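Local coordinates for protein decaprenyl diphosphate synthase (Rhodobacter capsulatus, PDB 3MZV) that probably extends farnesyl diphosphate with isopentenyl diphosphate units, in a magnesium-dependent reaction, to the long all-trans prenyl diphosphate that supplies quinone side chains, at residues B[26-31]-B[74-79]; B[155-160]-B[172-177]; B[210-215]-B[326-331]; B[241-246]-B[271-276]. All coordinates share one frame; numbering follows the deposited sequence.

In the fold
The four contacts sample different levels of a nearly all-helical fold. Interaction 3 is the buried one, with every touching residue enclosed, and interaction 2 is partly buried; interactions 1 and 4 lie at the surface. Interactions 2 and 3 meet directly: helix 199-224 follows helix 169-194 in the chain, and R177 NH1 reaches D210 OD2 at 2.8 Å in a salt bridge. Interaction 2 also touches interaction 4 through Y172 and T246. Interaction 1 stands apart, its centre about 41 Å from that of interaction 4. The chemistry follows the location: aliphatic packing in 2 and 3, a leucine on an imidazole face in 1, and arginine and glutamine groups among helix ends in 4.

Interaction 1: residues B[26-31]-B[74-79]; sequences NALIRE and FHVHLA
The imidazole of H77 is contacted on its two faces by different residues: L28 comes to one from the facing helix, and F74, three residues earlier in the same segment, to the other. Methyl CD2 of L28 lies 4.0 Å from the ring centroid and 15° off the ring normal, which identifies a CH-pi contact. On the opposite face F74 CD1 stands 3.5 Å above the H77 ring plane and over its centre, while H77 CG falls in the plane of the phenyl ring at its edge, so the phenyl turns its rim to the imidazole. The same leucine methyl rests 3.6 Å from H77 CA and 4.0 Å from V76 CG1; a single branch therefore fills the angle between ring, backbone and valine. With CG anti to the backbone N (chi1 -156°), L28 carries CD2 across from helix 19-32 to helix 74-96. V76 turns its other methyl, CG2, to a face of the H75 ring, and H75 NE2 makes a weak hydrogen bond back to D21 of helix 19-32. L131 of helix 114-133 touches both L28 and H77. No hydrogen bond joins 26-31 to 74-79. The contact thus depends on dispersion and shape, and the imidazole serves here as a flat surface, while ND1 is weakly bonded to P73 O, outside the contact.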
loop_
_atom_site.group_PDB
_atom_site.type_symbol
_atom_site.label_atom_id
_atom_site.label_comp_id
_atom_site.label_asym_id
_atom_site.label_seq_id
_atom_site.Cartn_x
_atom_site.Cartn_y
_atom_site.Cartn_z
ATOM N N ASN B 26 5.379 -4.403 -20.340
ATOM C CA ASN B 26 4.129 -5.168 -20.385
ATOM C C ASN B 26 4.372 -6.617 -19.877
ATOM O O ASN B 26 3.649 -7.106 -18.985
ATOM C CB ASN B 26 3.521 -5.127 -21.828
ATOM C CG ASN B 26 2.936 -3.772 -22.206
ATOM O OD1 ASN B 26 2.614 -2.976 -21.353
ATOM N ND2 ASN B 26 2.750 -3.528 -23.514
ATOM N N ALA B 27 5.430 -7.266 -20.372
ATOM C CA ALA B 27 5.790 -8.622 -19.964
ATOM C C ALA B 27 6.109 -8.833 -18.460
ATOM O O ALA B 27 5.683 -9.828 -17.837
ATOM C CB ALA B 27 6.944 -9.117 -20.818
ATOM N N LEU B 28 6.892 -7.927 -17.899
ATOM C CA LEU B 28 7.281 -7.994 -16.515
ATOM C C LEU B 28 6.083 -7.757 -15.607
ATOM O O LEU B 28 5.981 -8.389 -14.545
ATOM C CB LEU B 28 8.374 -6.931 -16.263
ATOM C CG LEU B 28 9.358 -7.092 -15.118
ATOM C CD1 LEU B 28 10.015 -8.483 -14.982
ATOM C CD2 LEU B 28 10.414 -5.955 -15.339
ATOM N N ILE B 29 5.194 -6.857 -16.019
ATOM C CA ILE B 29 3.935 -6.552 -15.323
ATOM C C ILE B 29 3.042 -7.804 -15.214
ATOM O O ILE B 29 2.551 -8.164 -14.131
ATOM C CB ILE B 29 3.181 -5.389 -16.028
ATOM C CG1 ILE B 29 3.880 -4.049 -15.739
ATOM C CG2 ILE B 29 1.681 -5.284 -15.546
ATOM C CD1 ILE B 29 3.116 -2.821 -16.208
ATOM N N ARG B 30 2.853 -8.466 -16.345
ATOM C CA ARG B 30 2.030 -9.656 -16.390
ATOM C C ARG B 30 2.677 -10.727 -15.491
ATOM O O ARG B 30 1.994 -11.400 -14.706
ATOM C CB ARG B 30 1.853 -10.123 -17.852
ATOM N N GLU B 31 4.002 -10.821 -15.536
ATOM C CA GLU B 31 4.716 -11.799 -14.730
ATOM C C GLU B 31 4.587 -11.507 -13.218
ATOM O O GLU B 31 4.288 -12.422 -12.438
ATOM C CB GLU B 31 6.171 -11.896 -15.214
ATOM C CG GLU B 31 7.181 -12.557 -14.323
ATOM C CD GLU B 31 8.616 -12.193 -14.749
ATOM O OE1 GLU B 31 8.842 -12.081 -15.993
ATOM O OE2 GLU B 31 9.506 -12.000 -13.866
ATOM N N PHE B 74 17.677 -2.583 -16.698
ATOM C CA PHE B 74 16.877 -2.285 -15.505
ATOM C C PHE B 74 15.960 -1.072 -15.615
ATOM O O PHE B 74 15.231 -0.768 -14.679
ATOM C CB PHE B 74 17.787 -2.146 -14.307
ATOM C CG PHE B 74 18.428 -3.463 -13.884
ATOM C CD1 PHE B 74 17.677 -4.576 -13.684
ATOM C CD2 PHE B 74 19.808 -3.568 -13.752
ATOM C CE1 PHE B 74 18.274 -5.782 -13.303
ATOM C CE2 PHE B 74 20.400 -4.785 -13.365
ATOM C CZ PHE B 74 19.618 -5.870 -13.160
ATOM N N HIS B 75 15.999 -0.360 -16.735
ATOM C CA HIS B 75 15.025 0.705 -16.965
ATOM C C HIS B 75 13.609 0.076 -17.172
ATOM O O HIS B 75 12.596 0.692 -16.873
ATOM C CB HIS B 75 15.432 1.601 -18.134
ATOM C CG HIS B 75 15.495 0.895 -19.430
ATOM N ND1 HIS B 75 16.143 -0.311 -19.586
ATOM C CD2 HIS B 75 15.007 1.226 -20.654
ATOM C CE1 HIS B 75 16.019 -0.713 -20.840
ATOM N NE2 HIS B 75 15.340 0.202 -21.511
ATOM N N VAL B 76 13.575 -1.135 -17.692
ATOM C CA VAL B 76 12.315 -1.900 -17.805
ATOM C C VAL B 76 11.675 -2.198 -16.437
ATOM O O VAL B 76 10.493 -1.858 -16.171
ATOM C CB VAL B 76 12.515 -3.172 -18.654
ATOM C CG1 VAL B 76 11.193 -3.955 -18.697
ATOM C CG2 VAL B 76 12.925 -2.752 -20.116
ATOM N N HIS B 77 12.490 -2.705 -15.531
ATOM C CA HIS B 77 12.066 -2.955 -14.153
ATOM C C HIS B 77 11.534 -1.675 -13.510
ATOM O O HIS B 77 10.485 -1.678 -12.867
ATOM C CB HIS B 77 13.199 -3.504 -13.291
ATOM C CG HIS B 77 13.804 -4.775 -13.799
ATOM N ND1 HIS B 77 14.406 -4.869 -15.036
ATOM C CD2 HIS B 77 13.921 -5.999 -13.225
ATOM C CE1 HIS B 77 14.851 -6.105 -15.209
ATOM N NE2 HIS B 77 14.545 -6.815 -14.135
ATOM N N LEU B 78 12.242 -0.562 -13.687
ATOM C CA LEU B 78 11.826 0.686 -13.076
ATOM C C LEU B 78 10.509 1.208 -13.657
ATOM O O LEU B 78 9.633 1.678 -12.901
ATOM C CB LEU B 78 12.930 1.751 -13.259
ATOM C CG LEU B 78 14.230 1.426 -12.478
ATOM C CD1 LEU B 78 15.348 2.461 -12.697
ATOM C CD2 LEU B 78 13.913 1.352 -11.025
ATOM N N ALA B 79 10.393 1.148 -14.976
ATOM C CA ALA B 79 9.140 1.547 -15.675
ATOM C C ALA B 79 7.936 0.686 -15.215
ATOM O O ALA B 79 6.852 1.245 -14.948
ATOM C CB ALA B 79 9.292 1.520 -17.159
#

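Interaction 2: residues B[155-160]-B[172-177]; sequences EVLQLT and YLRVIR
Apolar contact dominates, with V175 between L157 and Q158. Its CG2 lies 3.5 Å from L157 CG, the closest approach of the pair, and its CG1 meets Q158 CB at 3.8 Å; the two methyls thus address successive residues of the opposing helix. Because V175 has CG1 anti to the backbone N (chi1 161°), CG2 falls beside that nitrogen and faces the leucine. The valine and glutamine side chains cross at about a right angle. The apolar patch extends to the aliphatic base of R174, whose CG lies 3.7 Å from L157 CD2. R174 also packs on H37 of the second subunit.

Polar groups take no part across the pair. Q158 OE1 is hydrogen-bonded to K179 NZ farther along helix 169-194, and T160 OG1 donates to L157 O within its own helix at 2.8 Å.

The short segments approach to 8.6 Å between axes at 144°, so helices 138-161 and 169-194 form an antiparallel helical hairpin with a short connection. Such pairs build the all-alpha isoprenoid synthase fold, and Y172 OH, bonded to D221, ties this one to the second aspartate-rich motif of the family.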
loop_
_atom_site.group_PDB
_atom_site.type_symbol
_atom_site.label_atom_id
_atom_site.label_comp_id
_atom_site.label_asym_id
_atom_site.label_seq_id
_atom_site.Cartn_x
_atom_site.Cartn_y
_atom_site.Cartn_z
ATOM N N GLU B 155 -2.719 12.929 -1.266
ATOM C CA GLU B 155 -4.106 12.517 -1.161
ATOM C C GLU B 155 -4.755 12.835 0.186
ATOM O O GLU B 155 -5.892 13.267 0.245
ATOM C CB GLU B 155 -4.236 11.029 -1.518
ATOM C CG GLU B 155 -3.899 10.825 -3.025
ATOM C CD GLU B 155 -4.140 9.413 -3.549
ATOM O OE1 GLU B 155 -4.407 8.501 -2.743
ATOM O OE2 GLU B 155 -4.065 9.219 -4.787
ATOM N N VAL B 156 -4.044 12.647 1.305
ATOM C CA VAL B 156 -4.576 13.093 2.589
ATOM C C VAL B 156 -4.697 14.631 2.661
ATOM O O VAL B 156 -5.693 15.182 3.200
ATOM C CB VAL B 156 -3.710 12.604 3.744
ATOM C CG1 VAL B 156 -4.209 13.171 5.066
ATOM C CG2 VAL B 156 -3.775 11.087 3.783
ATOM N N LEU B 157 -3.695 15.333 2.151
ATOM C CA LEU B 157 -3.797 16.791 2.049
ATOM C C LEU B 157 -5.015 17.241 1.214
ATOM O O LEU B 157 -5.702 18.209 1.580
ATOM C CB LEU B 157 -2.520 17.393 1.472
ATOM C CG LEU B 157 -2.475 18.936 1.500
ATOM C CD1 LEU B 157 -2.837 19.541 2.904
ATOM C CD2 LEU B 157 -1.129 19.420 1.066
ATOM N N GLN B 158 -5.287 16.541 0.121
ATOM C CA GLN B 158 -6.396 16.875 -0.744
ATOM C C GLN B 158 -7.715 16.788 0.034
ATOM O O GLN B 158 -8.625 17.608 -0.193
ATOM C CB GLN B 158 -6.437 15.925 -1.957
ATOM C CG GLN B 158 -7.538 16.234 -2.948
ATOM C CD GLN B 158 -7.449 15.404 -4.196
ATOM O OE1 GLN B 158 -7.449 15.929 -5.313
ATOM N NE2 GLN B 158 -7.343 14.077 -4.022
ATOM N N LEU B 159 -7.813 15.783 0.916
ATOM C CA LEU B 159 -8.982 15.616 1.783
ATOM C C LEU B 159 -9.188 16.762 2.771
ATOM O O LEU B 159 -10.307 17.190 2.968
ATOM C CB LEU B 159 -8.895 14.330 2.591
ATOM C CG LEU B 159 -9.187 13.057 1.826
ATOM C CD1 LEU B 159 -8.920 11.887 2.738
ATOM C CD2 LEU B 159 -10.636 13.054 1.278
ATOM N N THR B 160 -8.126 17.236 3.413
ATOM C CA THR B 160 -8.248 18.336 4.369
ATOM C C THR B 160 -8.442 19.668 3.663
ATOM O O THR B 160 -9.114 20.568 4.164
ATOM C CB THR B 160 -6.990 18.438 5.237
ATOM O OG1 THR B 160 -5.844 18.585 4.389
ATOM C CG2 THR B 160 -6.859 17.200 6.091
ATOM N N TYR B 172 -2.713 24.142 -2.900
ATOM C CA TYR B 172 -3.155 23.422 -4.073
ATOM C C TYR B 172 -1.961 22.833 -4.828
ATOM O O TYR B 172 -2.048 21.699 -5.286
ATOM C CB TYR B 172 -4.008 24.312 -4.990
ATOM C CG TYR B 172 -4.247 23.768 -6.398
ATOM C CD1 TYR B 172 -5.144 22.767 -6.620
ATOM C CD2 TYR B 172 -3.541 24.274 -7.489
ATOM C CE1 TYR B 172 -5.367 22.269 -7.876
ATOM C CE2 TYR B 172 -3.774 23.790 -8.796
ATOM C CZ TYR B 172 -4.662 22.780 -8.972
ATOM O OH TYR B 172 -4.906 22.258 -10.257
ATOM N N LEU B 173 -0.903 23.630 -5.000
ATOM C CA LEU B 173 0.314 23.182 -5.686
ATOM C C LEU B 173 0.951 21.988 -4.934
ATOM O O LEU B 173 1.404 21.047 -5.538
ATOM C CB LEU B 173 1.323 24.316 -5.824
ATOM C CG LEU B 173 2.615 23.861 -6.500
ATOM C CD1 LEU B 173 2.319 23.274 -7.922
ATOM C CD2 LEU B 173 3.633 25.003 -6.576
ATOM N N ARG B 174 0.925 22.032 -3.619
ATOM C CA ARG B 174 1.415 20.929 -2.799
ATOM C C ARG B 174 0.591 19.661 -3.014
ATOM O O ARG B 174 1.150 18.573 -3.100
ATOM C CB ARG B 174 1.400 21.372 -1.342
ATOM C CG ARG B 174 2.097 20.468 -0.334
ATOM C CD ARG B 174 2.845 21.360 0.704
ATOM N NE ARG B 174 2.189 22.659 0.941
ATOM C CZ ARG B 174 2.804 23.776 1.359
ATOM N NH1 ARG B 174 2.096 24.895 1.547
ATOM N NH2 ARG B 174 4.112 23.796 1.602
ATOM N N VAL B 175 -0.728 19.794 -3.119
ATOM C CA VAL B 175 -1.593 18.658 -3.338
ATOM C C VAL B 175 -1.302 18.051 -4.686
ATOM O O VAL B 175 -1.174 16.826 -4.816
ATOM C CB VAL B 175 -3.086 19.032 -3.294
ATOM C CG1 VAL B 175 -3.940 17.959 -3.972
ATOM C CG2 VAL B 175 -3.525 19.346 -1.833
ATOM N N ILE B 176 -1.217 18.876 -5.728
ATOM C CA ILE B 176 -1.066 18.285 -7.028
ATOM C C ILE B 176 0.361 17.727 -7.201
ATOM O O ILE B 176 0.517 16.747 -7.904
ATOM C CB ILE B 176 -1.504 19.223 -8.191
ATOM C CG1 ILE B 176 -0.614 20.459 -8.297
ATOM C CG2 ILE B 176 -2.985 19.599 -7.986
ATOM C CD1 ILE B 176 -1.006 21.410 -9.537
ATOM N N ARG B 177 1.353 18.369 -6.583
ATOM C CA ARG B 177 2.760 17.932 -6.628
ATOM C C ARG B 177 2.888 16.570 -5.948
ATOM O O ARG B 177 3.561 15.672 -6.451
ATOM C CB ARG B 177 3.694 18.987 -5.988
ATOM C CG ARG B 177 5.197 18.691 -6.051
ATOM C CD ARG B 177 5.968 19.990 -5.878
ATOM N NE ARG B 177 6.520 20.601 -7.077
ATOM C CZ ARG B 177 6.755 21.913 -7.213
ATOM N NH1 ARG B 177 7.304 22.395 -8.323
ATOM N NH2 ARG B 177 6.419 22.769 -6.250
#

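Interaction 3: residues B[210-215]-B[326-331]; sequences DALGIA and DYVVER
The torsions of L212 and V328 bring the two side chains together. L212 has CG anti to its nitrogen (chi1 -170°), and the turn at chi2, 76°, brings CD1 up against V328, although CB itself does not point at the partner segment. V328, with chi1 at 160°, splits its methyls between two targets: V328 CG2 goes to L212 CD1 at 3.7 Å, and V328 CG1 lies 4.2 Å from A215 CB and 4.1 Å from A215 C. The touching side chains are aliphatic and buried, and no hydrogen bond links the segments. L212 and A215 are three residues apart, hence on one side of helix 199-224, and the valine engages both. A215 and V328 are also the nearest CA pair, at 7.2 Å. This joins the last part of helix 316-328 to a long helix of the all-alpha isoprenoid synthase fold, bringing the C-terminal region of the chain against the helical bundle. V329 adds a more distant contact, its CG1 standing 4.5 Å from A215 CB. Helix 290-308 closes one flank, where T302 touches both A215 and V329, and F216 packs on V328. Beyond them R331, on the exposed side, makes a long, weak ion pair with D220.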
loop_
_atom_site.group_PDB
_atom_site.type_symbol
_atom_site.label_atom_id
_atom_site.label_comp_id
_atom_site.label_asym_id
_atom_site.label_seq_id
_atom_site.Cartn_x
_atom_site.Cartn_y
_atom_site.Cartn_z
ATOM N N ASP B 210 8.583 16.898 -12.926
ATOM C CA ASP B 210 7.810 17.663 -11.942
ATOM C C ASP B 210 6.910 18.688 -12.640
ATOM O O ASP B 210 5.728 18.735 -12.406
ATOM C CB ASP B 210 8.780 18.380 -10.978
ATOM C CG ASP B 210 8.094 19.303 -9.993
ATOM O OD1 ASP B 210 7.335 18.835 -9.104
ATOM O OD2 ASP B 210 8.340 20.527 -10.094
ATOM N N ALA B 211 7.494 19.492 -13.515
ATOM C CA ALA B 211 6.721 20.495 -14.272
ATOM C C ALA B 211 5.634 19.865 -15.171
ATOM O O ALA B 211 4.507 20.352 -15.287
ATOM C CB ALA B 211 7.689 21.386 -15.110
ATOM N N LEU B 212 5.976 18.816 -15.890
ATOM C CA LEU B 212 5.005 18.181 -16.760
ATOM C C LEU B 212 3.844 17.634 -15.948
ATOM O O LEU B 212 2.701 17.656 -16.421
ATOM C CB LEU B 212 5.653 17.062 -17.600
ATOM C CG LEU B 212 4.912 16.388 -18.756
ATOM C CD1 LEU B 212 4.887 17.278 -19.952
ATOM C CD2 LEU B 212 5.634 15.045 -19.056
ATOM N N GLY B 213 4.139 17.027 -14.798
ATOM C CA GLY B 213 3.092 16.421 -13.971
ATOM C C GLY B 213 2.162 17.479 -13.379
ATOM O O GLY B 213 0.942 17.306 -13.374
ATOM N N ILE B 214 2.758 18.588 -12.921
ATOM C CA ILE B 214 1.996 19.741 -12.506
ATOM C C ILE B 214 1.075 20.227 -13.648
ATOM O O ILE B 214 -0.124 20.310 -13.435
ATOM C CB ILE B 214 2.867 20.855 -12.002
ATOM C CG1 ILE B 214 3.484 20.477 -10.683
ATOM C CG2 ILE B 214 1.992 22.173 -11.822
ATOM C CD1 ILE B 214 4.662 21.312 -10.306
ATOM N N ALA B 215 1.611 20.439 -14.843
ATOM C CA ALA B 215 0.806 20.819 -16.001
ATOM C C ALA B 215 -0.289 19.842 -16.245
ATOM O O ALA B 215 -1.415 20.209 -16.514
ATOM C CB ALA B 215 1.688 20.978 -17.302
ATOM N N ASP B 326 4.079 19.934 -25.171
ATOM C CA ASP B 326 3.016 20.547 -25.976
ATOM C C ASP B 326 1.745 19.689 -25.898
ATOM O O ASP B 326 0.659 20.186 -25.608
ATOM C CB ASP B 326 3.451 20.724 -27.447
ATOM C CG ASP B 326 4.402 21.907 -27.640
ATOM O OD1 ASP B 326 4.373 22.872 -26.835
ATOM O OD2 ASP B 326 5.174 21.911 -28.614
ATOM N N TYR B 327 1.905 18.397 -26.138
ATOM C CA TYR B 327 0.811 17.423 -26.103
ATOM C C TYR B 327 -0.004 17.470 -24.813
ATOM O O TYR B 327 -1.204 17.516 -24.906
ATOM C CB TYR B 327 1.347 16.006 -26.289
ATOM C CG TYR B 327 0.336 14.895 -26.053
ATOM C CD1 TYR B 327 -0.642 14.595 -27.002
ATOM C CD2 TYR B 327 0.365 14.161 -24.879
ATOM C CE1 TYR B 327 -1.562 13.555 -26.778
ATOM C CE2 TYR B 327 -0.555 13.144 -24.638
ATOM C CZ TYR B 327 -1.505 12.850 -25.596
ATOM O OH TYR B 327 -2.402 11.851 -25.330
ATOM N N VAL B 328 0.641 17.563 -23.659
ATOM C CA VAL B 328 -0.066 17.547 -22.365
ATOM C C VAL B 328 -1.086 18.701 -22.288
ATOM O O VAL B 328 -2.131 18.539 -21.644
ATOM C CB VAL B 328 0.925 17.560 -21.165
ATOM C CG1 VAL B 328 0.222 18.030 -19.878
ATOM C CG2 VAL B 328 1.552 16.170 -20.964
ATOM N N VAL B 329 -0.804 19.844 -22.947
ATOM C CA VAL B 329 -1.685 21.021 -22.907
ATOM C C VAL B 329 -2.424 21.261 -24.203
ATOM O O VAL B 329 -3.064 22.287 -24.366
ATOM C CB VAL B 329 -0.937 22.346 -22.520
ATOM C CG1 VAL B 329 -0.389 22.258 -21.074
ATOM C CG2 VAL B 329 0.145 22.708 -23.551
ATOM N N GLU B 330 -2.343 20.315 -25.140
ATOM C CA GLU B 330 -2.980 20.487 -26.436
ATOM C C GLU B 330 -4.474 20.759 -26.291
ATOM O O GLU B 330 -5.042 21.536 -27.039
ATOM C CB GLU B 330 -2.758 19.231 -27.298
ATOM C CG GLU B 330 -3.172 19.333 -28.727
ATOM C CD GLU B 330 -4.689 19.277 -28.967
ATOM O OE1 GLU B 330 -5.378 18.447 -28.289
ATOM O OE2 GLU B 330 -5.169 20.030 -29.868
ATOM N N ARG B 331 -5.119 20.084 -25.357
ATOM C CA ARG B 331 -6.550 20.249 -25.179
ATOM C C ARG B 331 -6.938 21.631 -24.640
ATOM O O ARG B 331 -8.116 21.975 -24.681
ATOM C CB ARG B 331 -7.122 19.178 -24.249
ATOM C CG ARG B 331 -7.235 17.800 -24.897
ATOM C CD ARG B 331 -7.769 16.792 -23.904
ATOM N NE ARG B 331 -6.821 16.571 -22.835
ATOM C CZ ARG B 331 -6.977 15.690 -21.838
ATOM N NH1 ARG B 331 -8.060 14.902 -21.755
ATOM N NH2 ARG B 331 -6.040 15.582 -20.929
#

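Interaction 4: residues B[241-246]-B[271-276]; sequences RERKLT and GDQQDG
Where R243 meets G271 the contact is close: the glycine CA sits 3.5 Å above the guanidinium plane of R243, over its centre, and so packs on the face of the cationic group. R243 bends at chi2 and chi3 (chi3 60°), which folds the guanidinium back across the glycine. Polar bonds to neighbouring backbone hold it there, since NE is hydrogen-bonded to I268 O and NH1 weakly to E269 O, both carbonyls of helix 258-270. G271 has no side chain to stand in the way.

Q273 supplies the second close patch. Its amide nitrogen NE2 passes 3.6 Å from R243 CG, and its OE1 comes within 3.5 Å of R241 CA. These are packing distances, for no hydrogen bond crosses between the two segments; NE2 instead donates to V267 O and F240 O, which pins the amide between two helix ends. Its plane is turned 69° from the guanidinium of R243, an orientation that excludes a flat stack.

The outer side is looser. R241 gives its backbone CA to the close patch, but its side chain, from CG at 4.1 Å from Q273 OE1 outward, is the loose, exposed part; its NH1 makes a long, weak ion pair with D238 and a weak hydrogen bond to T236 O. Beyond Q273, the amide of Q274 bonds D272 OD1 within its own segment.

The arrangement joins two helix C-termini. Helix 238-241 ends in a Schellman motif with R243 at positive phi; helix 258-270 ends with G271, also at positive phi, and R243 reaches its terminal carbonyls.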
loop_
_atom_site.group_PDB
_atom_site.type_symbol
_atom_site.label_atom_id
_atom_site.label_comp_id
_atom_site.label_asym_id
_atom_site.label_seq_id
_atom_site.Cartn_x
_atom_site.Cartn_y
_atom_site.Cartn_z
ATOM N N ARG B 241 -18.748 18.800 -7.395
ATOM C CA ARG B 241 -19.504 17.851 -6.502
ATOM C C ARG B 241 -18.717 17.380 -5.285
ATOM O O ARG B 241 -19.262 17.302 -4.178
ATOM C CB ARG B 241 -20.005 16.663 -7.318
ATOM C CG ARG B 241 -21.066 17.108 -8.339
ATOM C CD ARG B 241 -21.596 15.989 -9.285
ATOM N NE ARG B 241 -22.146 16.638 -10.488
ATOM C CZ ARG B 241 -21.615 16.616 -11.717
ATOM N NH1 ARG B 241 -20.524 15.901 -12.000
ATOM N NH2 ARG B 241 -22.212 17.312 -12.693
ATOM N N GLU B 242 -17.432 17.073 -5.454
ATOM C CA GLU B 242 -16.611 16.644 -4.336
ATOM C C GLU B 242 -16.049 17.792 -3.516
ATOM O O GLU B 242 -15.328 17.574 -2.536
ATOM C CB GLU B 242 -15.464 15.767 -4.831
ATOM C CG GLU B 242 -15.950 14.646 -5.692
ATOM C CD GLU B 242 -15.260 13.375 -5.370
ATOM O OE1 GLU B 242 -14.009 13.353 -5.548
ATOM O OE2 GLU B 242 -15.972 12.420 -4.926
ATOM N N ARG B 243 -16.366 19.027 -3.927
ATOM C CA ARG B 243 -16.018 20.206 -3.161
ATOM C C ARG B 243 -14.524 20.358 -2.996
ATOM O O ARG B 243 -14.033 20.902 -1.990
ATOM C CB ARG B 243 -16.777 20.231 -1.844
ATOM C CG ARG B 243 -18.281 20.102 -2.090
ATOM C CD ARG B 243 -19.035 19.382 -0.990
ATOM N NE ARG B 243 -18.909 20.068 0.293
ATOM C CZ ARG B 243 -19.386 19.599 1.440
ATOM N NH1 ARG B 243 -19.211 20.295 2.553
ATOM N NH2 ARG B 243 -20.025 18.435 1.473
ATOM N N LYS B 244 -13.789 19.918 -4.017
ATOM C CA LYS B 244 -12.337 20.086 -4.029
ATOM C C LYS B 244 -11.950 21.537 -4.264
ATOM O O LYS B 244 -12.590 22.235 -5.031
ATOM C CB LYS B 244 -11.668 19.174 -5.083
ATOM C CG LYS B 244 -11.726 17.704 -4.709
ATOM C CD LYS B 244 -11.107 16.785 -5.778
ATOM C CE LYS B 244 -11.232 15.301 -5.309
ATOM N NZ LYS B 244 -10.632 14.341 -6.297
ATOM N N LEU B 245 -10.910 21.996 -3.572
ATOM C CA LEU B 245 -10.372 23.339 -3.797
ATOM C C LEU B 245 -9.254 23.230 -4.835
ATOM O O LEU B 245 -8.094 22.914 -4.483
ATOM C CB LEU B 245 -9.875 23.977 -2.502
ATOM C CG LEU B 245 -10.974 24.724 -1.733
ATOM C CD1 LEU B 245 -11.433 25.970 -2.564
ATOM C CD2 LEU B 245 -12.169 23.821 -1.396
ATOM N N THR B 246 -9.643 23.415 -6.112
ATOM C CA THR B 246 -8.688 23.449 -7.224
ATOM C C THR B 246 -8.504 24.879 -7.705
ATOM O O THR B 246 -9.342 25.734 -7.414
ATOM C CB THR B 246 -9.153 22.513 -8.372
ATOM O OG1 THR B 246 -10.400 22.929 -8.913
ATOM C CG2 THR B 246 -9.265 21.028 -7.873
ATOM N N GLY B 271 -21.801 22.523 1.228
ATOM C CA GLY B 271 -22.144 21.470 0.268
ATOM C C GLY B 271 -23.599 21.396 -0.158
ATOM O O GLY B 271 -24.057 20.381 -0.697
ATOM N N ASP B 272 -24.338 22.488 0.045
ATOM C CA ASP B 272 -25.713 22.585 -0.395
ATOM C C ASP B 272 -25.685 22.951 -1.867
ATOM O O ASP B 272 -25.718 24.133 -2.240
ATOM C CB ASP B 272 -26.416 23.641 0.449
ATOM C CG ASP B 272 -27.864 23.914 0.015
ATOM O OD1 ASP B 272 -28.422 23.206 -0.866
ATOM O OD2 ASP B 272 -28.443 24.881 0.580
ATOM N N GLN B 273 -25.565 21.949 -2.721
ATOM C CA GLN B 273 -25.540 22.189 -4.159
ATOM C C GLN B 273 -26.884 21.873 -4.730
ATOM O O GLN B 273 -27.476 20.876 -4.377
ATOM C CB GLN B 273 -24.418 21.402 -4.843
ATOM C CG GLN B 273 -23.071 21.832 -4.331
ATOM C CD GLN B 273 -21.876 21.055 -4.880
ATOM O OE1 GLN B 273 -22.008 20.161 -5.728
ATOM N NE2 GLN B 273 -20.689 21.432 -4.413
ATOM N N GLN B 274 -27.381 22.737 -5.604
ATOM C CA GLN B 274 -28.682 22.555 -6.177
ATOM C C GLN B 274 -28.536 22.686 -7.667
ATOM O O GLN B 274 -27.487 23.071 -8.156
ATOM C CB GLN B 274 -29.693 23.573 -5.610
ATOM C CG GLN B 274 -29.706 23.641 -4.046
ATOM C CD GLN B 274 -30.733 24.630 -3.503
ATOM O OE1 GLN B 274 -31.715 24.945 -4.170
ATOM N NE2 GLN B 274 -30.500 25.131 -2.298
ATOM N N ASP B 275 -29.593 22.368 -8.397
ATOM C CA ASP B 275 -29.512 22.437 -9.859
ATOM C C ASP B 275 -29.167 23.817 -10.337
ATOM O O ASP B 275 -29.721 24.812 -9.866
ATOM C CB ASP B 275 -30.795 21.948 -10.508
ATOM C CG ASP B 275 -30.898 20.464 -10.439
ATOM O OD1 ASP B 275 -30.178 19.791 -11.213
ATOM O OD2 ASP B 275 -31.658 19.974 -9.581
ATOM N N GLY B 276 -28.210 23.869 -11.264
ATOM C CA GLY B 276 -27.736 25.129 -11.803
ATOM C C GLY B 276 -26.464 25.659 -11.129
ATOM O O GLY B 276 -25.797 26.523 -11.681
#